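Local coordinates for fucolectin-related protein (Streptococcus pneumoniae, PDB 2WMF) that hydrolyses host carbohydrate antigens, probably of the blood group type, as a family 98 glycoside hydrolase, at residues A[130-133]-A[134-138]; A[502-505]-A[506-510]; A[91-95]-A[96-100]. All blocks are in the same frame, centred on the assembly; numbering follows the deposited sequence.

Interaction 1. Residues A[130-133]-A[134-138]; sequences PEWL and DEQFQ
Helix 130-139, which links barrel strands 115-121 and 143-149 in a beta-alpha-beta unit, shows how side chains four residues apart meet one turn on: Gln-136 folds back over the indole of Trp-132. Its CG lies almost squarely over the six-membered ring, 3.5 Å from the Trp-132 centroid, a CH-pi contact. With CG anti to the backbone N (chi1 178°), the Trp-132 indole lies where the bent Gln-136 chain can cover it. Gln-136, turned at chi2 (-38°), brings its amide over the same indole face, the two planes 28° apart. Gln-136 NE2 stands 3.3 Å from Trp-132 NE1, but both are donors; the amide N-H instead goes to Trp-132 O, at 3.0 Å from NE2. That carbonyl also takes the helical bond from Gln-136 N at 3.1 Å, and the two donors arrive from opposite faces of its plane.

On the barrel side, Leu-133 CG packs against Phe-137 CE2 at 3.7 Å, the two side chains crossing at a slant. Both also rest on Leu-143, and Phe-137 meets the ring of Tyr-173. Along another flank, Gln-138 NE2 donates to Asp-134 OD1 at 2.8 Å; the same carboxylate is held by Tyr-173 through OD1 and by Lys-172 through a salt bridge to OD2.

Trp-132 O thus receives two N-H groups from one residue. Gripped by its NE2 bond and by the CH-pi contact of CG, Gln-136 is probably restricted in rotation, and NE2 of this buried residue has an acceptor within the helix itself.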
loop_
_atom_site.group_PDB
_atom_site.type_symbol
_atom_site.label_atom_id
_atom_site.label_comp_id
_atom_site.label_asym_id
_atom_site.label_seq_id
_atom_site.Cartn_x
_atom_site.Cartn_y
_atom_site.Cartn_z
ATOM N N PRO A 130 -7.381 19.294 -21.187
ATOM C CA PRO A 130 -6.433 19.953 -20.270
ATOM C C PRO A 130 -6.779 21.413 -19.938
ATOM O O PRO A 130 -6.569 21.865 -18.812
ATOM C CB PRO A 130 -5.092 19.865 -21.022
ATOM C CG PRO A 130 -5.230 18.682 -21.922
ATOM C CD PRO A 130 -6.686 18.640 -22.314
ATOM N N GLU A 131 -7.296 22.143 -20.921
ATOM C CA GLU A 131 -7.756 23.516 -20.688
ATOM C C GLU A 131 -8.855 23.607 -19.586
ATOM O O GLU A 131 -8.857 24.548 -18.762
ATOM C CB GLU A 131 -8.256 24.061 -22.020
ATOM C CG GLU A 131 -7.180 24.160 -23.141
ATOM C CD GLU A 131 -6.756 22.832 -23.848
ATOM O OE1 GLU A 131 -7.418 21.762 -23.722
ATOM O OE2 GLU A 131 -5.701 22.888 -24.560
ATOM N N TRP A 132 -9.783 22.642 -19.567
ATOM C CA TRP A 132 -10.814 22.571 -18.537
ATOM C C TRP A 132 -10.210 22.315 -17.161
ATOM O O TRP A 132 -10.580 22.944 -16.171
ATOM C CB TRP A 132 -11.870 21.503 -18.866
ATOM C CG TRP A 132 -12.943 21.323 -17.828
ATOM C CD1 TRP A 132 -14.157 21.948 -17.771
ATOM C CD2 TRP A 132 -12.891 20.458 -16.677
ATOM N NE1 TRP A 132 -14.863 21.514 -16.682
ATOM C CE2 TRP A 132 -14.111 20.616 -15.977
ATOM C CE3 TRP A 132 -11.932 19.561 -16.175
ATOM C CZ2 TRP A 132 -14.389 19.934 -14.795
ATOM C CZ3 TRP A 132 -12.207 18.900 -15.015
ATOM C CH2 TRP A 132 -13.426 19.059 -14.342
ATOM N N LEU A 133 -9.263 21.404 -17.086
ATOM C CA LEU A 133 -8.597 21.144 -15.810
ATOM C C LEU A 133 -7.842 22.396 -15.300
ATOM O O LEU A 133 -7.886 22.726 -14.100
ATOM C CB LEU A 133 -7.622 19.978 -15.951
ATOM C CG LEU A 133 -6.838 19.584 -14.706
ATOM C CD1 LEU A 133 -7.785 19.169 -13.594
ATOM C CD2 LEU A 133 -5.786 18.483 -15.024
ATOM N N ASP A 134 -7.136 23.059 -16.225
ATOM C CA ASP A 134 -6.399 24.310 -15.941
ATOM C C ASP A 134 -7.359 25.329 -15.260
ATOM O O ASP A 134 -7.047 25.889 -14.206
ATOM C CB ASP A 134 -5.797 24.838 -17.246
ATOM C CG ASP A 134 -4.910 26.068 -17.062
ATOM O OD1 ASP A 134 -5.395 27.068 -16.502
ATOM O OD2 ASP A 134 -3.731 25.982 -17.443
ATOM N N GLU A 135 -8.556 25.482 -15.832
ATOM C CA GLU A 135 -9.608 26.358 -15.288
ATOM C C GLU A 135 -10.008 25.947 -13.888
ATOM O O GLU A 135 -10.198 26.787 -13.021
ATOM C CB GLU A 135 -10.841 26.354 -16.209
ATOM C CG GLU A 135 -10.583 27.068 -17.513
ATOM C CD GLU A 135 -11.701 26.856 -18.551
ATOM O OE1 GLU A 135 -12.647 26.053 -18.311
ATOM O OE2 GLU A 135 -11.612 27.497 -19.637
ATOM N N GLN A 136 -10.133 24.642 -13.653
ATOM C CA GLN A 136 -10.509 24.184 -12.340
ATOM C C GLN A 136 -9.417 24.470 -11.294
ATOM O O GLN A 136 -9.747 24.872 -10.182
ATOM C CB GLN A 136 -10.941 22.705 -12.328
ATOM C CG GLN A 136 -11.973 22.291 -13.380
ATOM C CD GLN A 136 -13.052 23.358 -13.630
ATOM O OE1 GLN A 136 -13.724 23.825 -12.685
ATOM N NE2 GLN A 136 -13.197 23.773 -14.890
ATOM N N PHE A 137 -8.141 24.299 -11.656
ATOM C CA PHE A 137 -7.045 24.650 -10.739
ATOM C C PHE A 137 -7.067 26.154 -10.396
ATOM O O PHE A 137 -6.796 26.532 -9.271
ATOM C CB PHE A 137 -5.684 24.301 -11.334
ATOM C CG PHE A 137 -5.296 22.846 -11.248
ATOM C CD1 PHE A 137 -5.315 22.182 -10.032
ATOM C CD2 PHE A 137 -4.813 22.178 -12.377
ATOM C CE1 PHE A 137 -4.913 20.823 -9.930
ATOM C CE2 PHE A 137 -4.400 20.842 -12.277
ATOM C CZ PHE A 137 -4.452 20.170 -11.036
ATOM N N GLN A 138 -7.396 26.980 -11.383
ATOM C CA GLN A 138 -7.442 28.427 -11.148
ATOM C C GLN A 138 -8.521 28.761 -10.126
ATOM O O GLN A 138 -8.347 29.641 -9.277
ATOM C CB GLN A 138 -7.740 29.170 -12.445
ATOM C CG GLN A 138 -6.651 29.136 -13.450
ATOM C CD GLN A 138 -7.074 29.868 -14.720
ATOM O OE1 GLN A 138 -7.428 31.060 -14.647
ATOM N NE2 GLN A 138 -7.081 29.168 -15.880
#

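Interaction 2. Residues A[502-505]-A[506-510]; sequences KSWK and KEELE
Lys-505, Glu-508 and Lys-502 carry the start of helix 506-517, where a type II beta turn from Lys-502 to Lys-505 runs straight into the helix. Lys-505 sits at the N-cap position. It engages the first turn through its backbone: Lys-505 O accepts two weak bonds, one from Glu-508 N at 3.0 Å and a longer one from Leu-509 N at 3.3 Å. Its CB lies beside Glu-507 OE1, while the rest of the chain leads away from the helix.

Glu-508 reaches back to the turn. With CG anti to the backbone N (chi1 180°) and the chain extended, the carboxylate lies alongside Trp-504, and its plane stands nearly upright to the indole. Trp-504 N donates to Glu-508 OE1 over 2.8 Å, almost straight at 168°, coming from above the carboxylate plane. The same oxygen also bonds Trp-54 NE1, and Glu-508 OE2 pairs with Tyr-267 OH, so the turn is tied to Trp-54 and Tyr-267 of the N-terminal glycosyl hydrolase family 98 region.

Lys-502 uses its aliphatic stem. Bent at chi2, it crosses Glu-507 at a slant, and its CD comes within 3.4 Å of Glu-507 OE1. The charged ends stay apart, Lys-502 NZ being 4.5 Å from Glu-507 OE2, beyond a salt bridge. One water joins them, accepting from Lys-502 NZ at 2.8 Å and donating to Glu-507 OE2 at 2.7 Å.

The two glutamates therefore do different work: Glu-507 answers a lysine through water at the surface, whereas the buried Glu-508 has both oxygens satisfied and probably helps hold Trp-504 N, at the turn's left-handed third position, in its orientation.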
loop_
_atom_site.group_PDB
_atom_site.type_symbol
_atom_site.label_atom_id
_atom_site.label_comp_id
_atom_site.label_asym_id
_atom_site.label_seq_id
_atom_site.Cartn_x
_atom_site.Cartn_y
_atom_site.Cartn_z
ATOM N N LYS A 502 -23.434 -7.668 -9.647
ATOM C CA LYS A 502 -24.281 -6.657 -9.027
ATOM C C LYS A 502 -23.484 -5.489 -8.426
ATOM O O LYS A 502 -24.041 -4.696 -7.643
ATOM C CB LYS A 502 -25.148 -7.291 -7.942
ATOM C CG LYS A 502 -25.981 -8.485 -8.393
ATOM C CD LYS A 502 -26.872 -8.150 -9.539
ATOM C CE LYS A 502 -27.795 -9.338 -9.882
ATOM N NZ LYS A 502 -28.429 -9.010 -11.207
ATOM N N SER A 503 -22.197 -5.394 -8.776
ATOM C CA SER A 503 -21.421 -4.178 -8.484
ATOM C C SER A 503 -22.198 -2.965 -9.025
ATOM O O SER A 503 -22.771 -3.026 -10.128
ATOM C CB SER A 503 -20.047 -4.185 -9.168
ATOM O OG SER A 503 -19.195 -5.189 -8.692
ATOM N N TRP A 504 -22.258 -1.886 -8.251
ATOM C CA TRP A 504 -22.924 -0.655 -8.666
ATOM C C TRP A 504 -24.471 -0.811 -8.730
ATOM O O TRP A 504 -25.145 0.100 -9.222
ATOM C CB TRP A 504 -22.375 -0.040 -9.973
ATOM C CG TRP A 504 -20.887 0.084 -10.029
ATOM C CD1 TRP A 504 -20.060 -0.546 -10.902
ATOM C CD2 TRP A 504 -20.041 0.850 -9.159
ATOM N NE1 TRP A 504 -18.771 -0.219 -10.648
ATOM C CE2 TRP A 504 -18.716 0.630 -9.579
ATOM C CE3 TRP A 504 -20.274 1.716 -8.090
ATOM C CZ2 TRP A 504 -17.605 1.242 -8.949
ATOM C CZ3 TRP A 504 -19.177 2.336 -7.481
ATOM C CH2 TRP A 504 -17.867 2.084 -7.903
ATOM N N LYS A 505 -25.002 -1.896 -8.167
ATOM C CA LYS A 505 -26.451 -2.160 -8.110
ATOM C C LYS A 505 -26.944 -2.352 -6.666
ATOM O O LYS A 505 -26.151 -2.346 -5.721
ATOM C CB LYS A 505 -26.790 -3.380 -8.993
ATOM C CG LYS A 505 -26.389 -3.211 -10.450
ATOM C CD LYS A 505 -26.807 -4.400 -11.295
ATOM C CE LYS A 505 -26.655 -4.167 -12.805
ATOM N NZ LYS A 505 -25.275 -3.780 -13.281
ATOM N N LYS A 506 -28.260 -2.520 -6.488
ATOM C CA LYS A 506 -28.875 -2.572 -5.157
ATOM C C LYS A 506 -28.292 -3.641 -4.226
ATOM O O LYS A 506 -28.167 -3.427 -3.019
ATOM C CB LYS A 506 -30.419 -2.774 -5.291
ATOM C CG LYS A 506 -30.837 -4.113 -5.885
ATOM C CD LYS A 506 -32.382 -4.256 -5.951
ATOM C CE LYS A 506 -32.777 -5.730 -6.032
ATOM N NZ LYS A 506 -33.857 -5.930 -7.011
ATOM N N GLU A 507 -27.907 -4.793 -4.778
ATOM C CA GLU A 507 -27.344 -5.857 -3.957
ATOM C C GLU A 507 -26.057 -5.395 -3.275
ATOM O O GLU A 507 -25.791 -5.772 -2.131
ATOM C CB GLU A 507 -27.069 -7.137 -4.767
ATOM C CG GLU A 507 -28.347 -7.842 -5.251
ATOM C CD GLU A 507 -28.919 -7.317 -6.565
ATOM O OE1 GLU A 507 -28.460 -6.275 -7.168
ATOM O OE2 GLU A 507 -29.893 -7.996 -7.021
ATOM N N GLU A 508 -25.277 -4.585 -3.994
ATOM C CA GLU A 508 -24.027 -4.065 -3.431
ATOM C C GLU A 508 -24.357 -3.122 -2.291
ATOM O O GLU A 508 -23.674 -3.112 -1.221
ATOM C CB GLU A 508 -23.126 -3.409 -4.494
ATOM C CG GLU A 508 -21.822 -2.872 -3.846
ATOM C CD GLU A 508 -20.784 -2.465 -4.850
ATOM O OE1 GLU A 508 -21.111 -1.617 -5.708
ATOM O OE2 GLU A 508 -19.642 -2.981 -4.792
ATOM N N LEU A 509 -25.384 -2.293 -2.485
ATOM C CA LEU A 509 -25.823 -1.416 -1.386
ATOM C C LEU A 509 -26.336 -2.198 -0.168
ATOM O O LEU A 509 -26.064 -1.809 0.949
ATOM C CB LEU A 509 -26.860 -0.419 -1.857
ATOM C CG LEU A 509 -26.443 0.596 -2.890
ATOM C CD1 LEU A 509 -27.661 1.492 -3.206
ATOM C CD2 LEU A 509 -25.223 1.434 -2.388
ATOM N N GLU A 510 -27.033 -3.323 -0.387
ATOM C CA GLU A 510 -27.458 -4.195 0.723
ATOM C C GLU A 510 -26.273 -4.652 1.548
ATOM O O GLU A 510 -26.293 -4.587 2.804
ATOM C CB GLU A 510 -28.316 -5.412 0.257
ATOM C CG GLU A 510 -28.570 -6.428 1.417
ATOM C CD GLU A 510 -29.192 -7.777 0.999
ATOM O OE1 GLU A 510 -29.241 -8.692 1.869
ATOM O OE2 GLU A 510 -29.586 -7.934 -0.185
HETATM O O HOH W 1 -30.632 -8.284 -9.561
#

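Interaction 3. Residues A[91-95]-A[96-100]; sequences PRDTK and ELREW
Pro-91 begins the approach to helix 95-111 by touching Leu-97: its CB is 4.2 Å from Leu-97 CD2, and its carbonyl lies beside the same methyl. Arg-92 adds its own carbonyl, Arg-92 O standing 3.4 Å from Leu-97 CD2, while Arg-92 NE donates to Lys-85 O. Asp-93 makes the ionic contact of the segment. Arg-98 grips it side-on, NE donating to Asp-93 OD1 and NH2 to Asp-93 OD2, each at 2.9 Å. Both oxygens use their syn lone pairs, and the carboxylate and guanidinium planes are only 11° apart; Pro-129 packs against both side chains.

Thr-94 is the N-cap of this helix of the (beta/alpha)8, or TIM, barrel, which follows strand 74-79. Its OG1 is set between the backbone N and the carbonyl carbon (chi1 67°), from where it accepts the Leu-97 N-H at 2.9 Å, serving an amide of the helix's first turn. Thr-94 O receives Arg-98 N at 3.1 Å. Lys-95, already in the helix, lays its stem across Glu-99, with Lys-95 CE 3.4 Å from Glu-99 OE2. The ammonium stays farther off, Lys-95 NZ standing 4.2 Å from that oxygen, too long for a salt bridge.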
loop_
_atom_site.group_PDB
_atom_site.type_symbol
_atom_site.label_atom_id
_atom_site.label_comp_id
_atom_site.label_asym_id
_atom_site.label_seq_id
_atom_site.Cartn_x
_atom_site.Cartn_y
_atom_site.Cartn_z
ATOM N N PRO A 91 -14.208 7.513 -17.589
ATOM C CA PRO A 91 -14.551 8.947 -17.577
ATOM C C PRO A 91 -14.505 9.662 -18.933
ATOM O O PRO A 91 -13.726 10.620 -19.164
ATOM C CB PRO A 91 -13.524 9.516 -16.575
ATOM C CG PRO A 91 -12.314 8.747 -16.827
ATOM C CD PRO A 91 -12.849 7.305 -17.037
ATOM N N ARG A 92 -15.363 9.203 -19.839
ATOM C CA ARG A 92 -15.576 9.895 -21.089
ATOM C C ARG A 92 -16.173 11.282 -20.813
ATOM O O ARG A 92 -17.127 11.430 -20.061
ATOM C CB ARG A 92 -16.530 9.097 -21.964
ATOM C CG ARG A 92 -16.765 9.685 -23.360
ATOM C CD ARG A 92 -17.729 8.852 -24.230
ATOM N NE ARG A 92 -19.070 8.790 -23.653
ATOM C CZ ARG A 92 -20.097 9.578 -23.992
ATOM N NH1 ARG A 92 -19.956 10.514 -24.937
ATOM N NH2 ARG A 92 -21.281 9.428 -23.391
ATOM N N ASP A 93 -15.577 12.289 -21.429
ATOM C CA ASP A 93 -16.037 13.678 -21.298
ATOM C C ASP A 93 -17.512 13.836 -21.732
ATOM O O ASP A 93 -17.880 13.559 -22.874
ATOM C CB ASP A 93 -15.103 14.580 -22.080
ATOM C CG ASP A 93 -15.370 16.057 -21.850
ATOM O OD1 ASP A 93 -16.110 16.421 -20.914
ATOM O OD2 ASP A 93 -14.801 16.830 -22.615
ATOM N N THR A 94 -18.352 14.252 -20.789
ATOM C CA THR A 94 -19.751 14.578 -21.031
ATOM C C THR A 94 -20.150 15.802 -20.215
ATOM O O THR A 94 -19.474 16.189 -19.235
ATOM C CB THR A 94 -20.698 13.450 -20.628
ATOM O OG1 THR A 94 -20.662 13.298 -19.206
ATOM C CG2 THR A 94 -20.333 12.143 -21.365
ATOM N N LYS A 95 -21.282 16.393 -20.594
ATOM C CA LYS A 95 -21.862 17.481 -19.766
ATOM C C LYS A 95 -22.110 17.037 -18.300
ATOM O O LYS A 95 -21.802 17.768 -17.361
ATOM C CB LYS A 95 -23.149 17.950 -20.437
ATOM C CG LYS A 95 -23.955 19.011 -19.687
ATOM C CD LYS A 95 -25.399 19.044 -20.246
ATOM C CE LYS A 95 -26.156 20.312 -19.829
ATOM N NZ LYS A 95 -25.752 21.465 -20.734
ATOM N N GLU A 96 -22.625 15.830 -18.116
ATOM C CA GLU A 96 -22.940 15.308 -16.797
ATOM C C GLU A 96 -21.662 15.055 -15.985
ATOM O O GLU A 96 -21.629 15.295 -14.789
ATOM C CB GLU A 96 -23.749 14.015 -16.906
ATOM C CG GLU A 96 -25.170 14.176 -17.458
ATOM C CD GLU A 96 -25.217 14.464 -18.987
ATOM O OE1 GLU A 96 -24.327 14.008 -19.757
ATOM O OE2 GLU A 96 -26.158 15.185 -19.420
ATOM N N LEU A 97 -20.610 14.559 -16.641
ATOM C CA LEU A 97 -19.323 14.361 -15.947
ATOM C C LEU A 97 -18.765 15.676 -15.389
ATOM O O LEU A 97 -18.385 15.775 -14.226
ATOM C CB LEU A 97 -18.290 13.698 -16.873
ATOM C CG LEU A 97 -16.972 13.315 -16.207
ATOM C CD1 LEU A 97 -17.244 12.242 -15.119
ATOM C CD2 LEU A 97 -15.930 12.845 -17.237
ATOM N N ARG A 98 -18.707 16.697 -16.241
ATOM C CA ARG A 98 -18.152 17.981 -15.832
ATOM C C ARG A 98 -19.027 18.590 -14.694
ATOM O O ARG A 98 -18.515 19.102 -13.687
ATOM C CB ARG A 98 -18.069 18.912 -17.044
ATOM C CG ARG A 98 -17.099 18.499 -18.136
ATOM C CD ARG A 98 -16.899 19.622 -19.139
ATOM N NE ARG A 98 -16.188 19.229 -20.346
ATOM C CZ ARG A 98 -15.807 20.087 -21.290
ATOM N NH1 ARG A 98 -16.056 21.383 -21.157
ATOM N NH2 ARG A 98 -15.155 19.673 -22.363
ATOM N N GLU A 99 -20.344 18.473 -14.849
ATOM C CA GLU A 99 -21.292 18.967 -13.855
ATOM C C GLU A 99 -21.031 18.327 -12.489
ATOM O O GLU A 99 -21.048 19.015 -11.453
ATOM C CB GLU A 99 -22.743 18.717 -14.320
ATOM C CG GLU A 99 -23.284 19.926 -15.007
ATOM C CD GLU A 99 -24.528 19.708 -15.853
ATOM O OE1 GLU A 99 -25.205 18.648 -15.724
ATOM O OE2 GLU A 99 -24.812 20.636 -16.675
ATOM N N TRP A 100 -20.788 17.014 -12.497
ATOM C CA TRP A 100 -20.506 16.286 -11.272
ATOM C C TRP A 100 -19.192 16.750 -10.647
ATOM O O TRP A 100 -19.147 16.996 -9.445
ATOM C CB TRP A 100 -20.459 14.773 -11.528
ATOM C CG TRP A 100 -20.318 13.968 -10.255
ATOM C CD1 TRP A 100 -21.314 13.583 -9.422
ATOM C CD2 TRP A 100 -19.095 13.450 -9.689
ATOM N NE1 TRP A 100 -20.799 12.864 -8.360
ATOM C CE2 TRP A 100 -19.443 12.757 -8.507
ATOM C CE3 TRP A 100 -17.746 13.514 -10.063
ATOM C CZ2 TRP A 100 -18.491 12.128 -7.696
ATOM C CZ3 TRP A 100 -16.810 12.877 -9.265
ATOM C CH2 TRP A 100 -17.180 12.195 -8.102
#

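Interactions 3 and 1 belong to consecutive helices around the eight-stranded TIM barrel, on either side of strand 115-121 in the chain, with centres 14 Å apart. They touch directly: Trp-132 NE1 packs 3.7 Å from Arg-98 CD, so the indole that Gln-136 covers also borders the arginine paired with Asp-93. Interaction 2 lies in the family 98 C-terminal domain region, its centre about 23 Å from that of interaction 3 and about 34 Å from that of interaction 1, and touches neither; the nearest atoms of interactions 2 and 3 are about 10 Å apart. Trp-504 nevertheless packs on Ser-88 and Cys-89, just before residues 91-95.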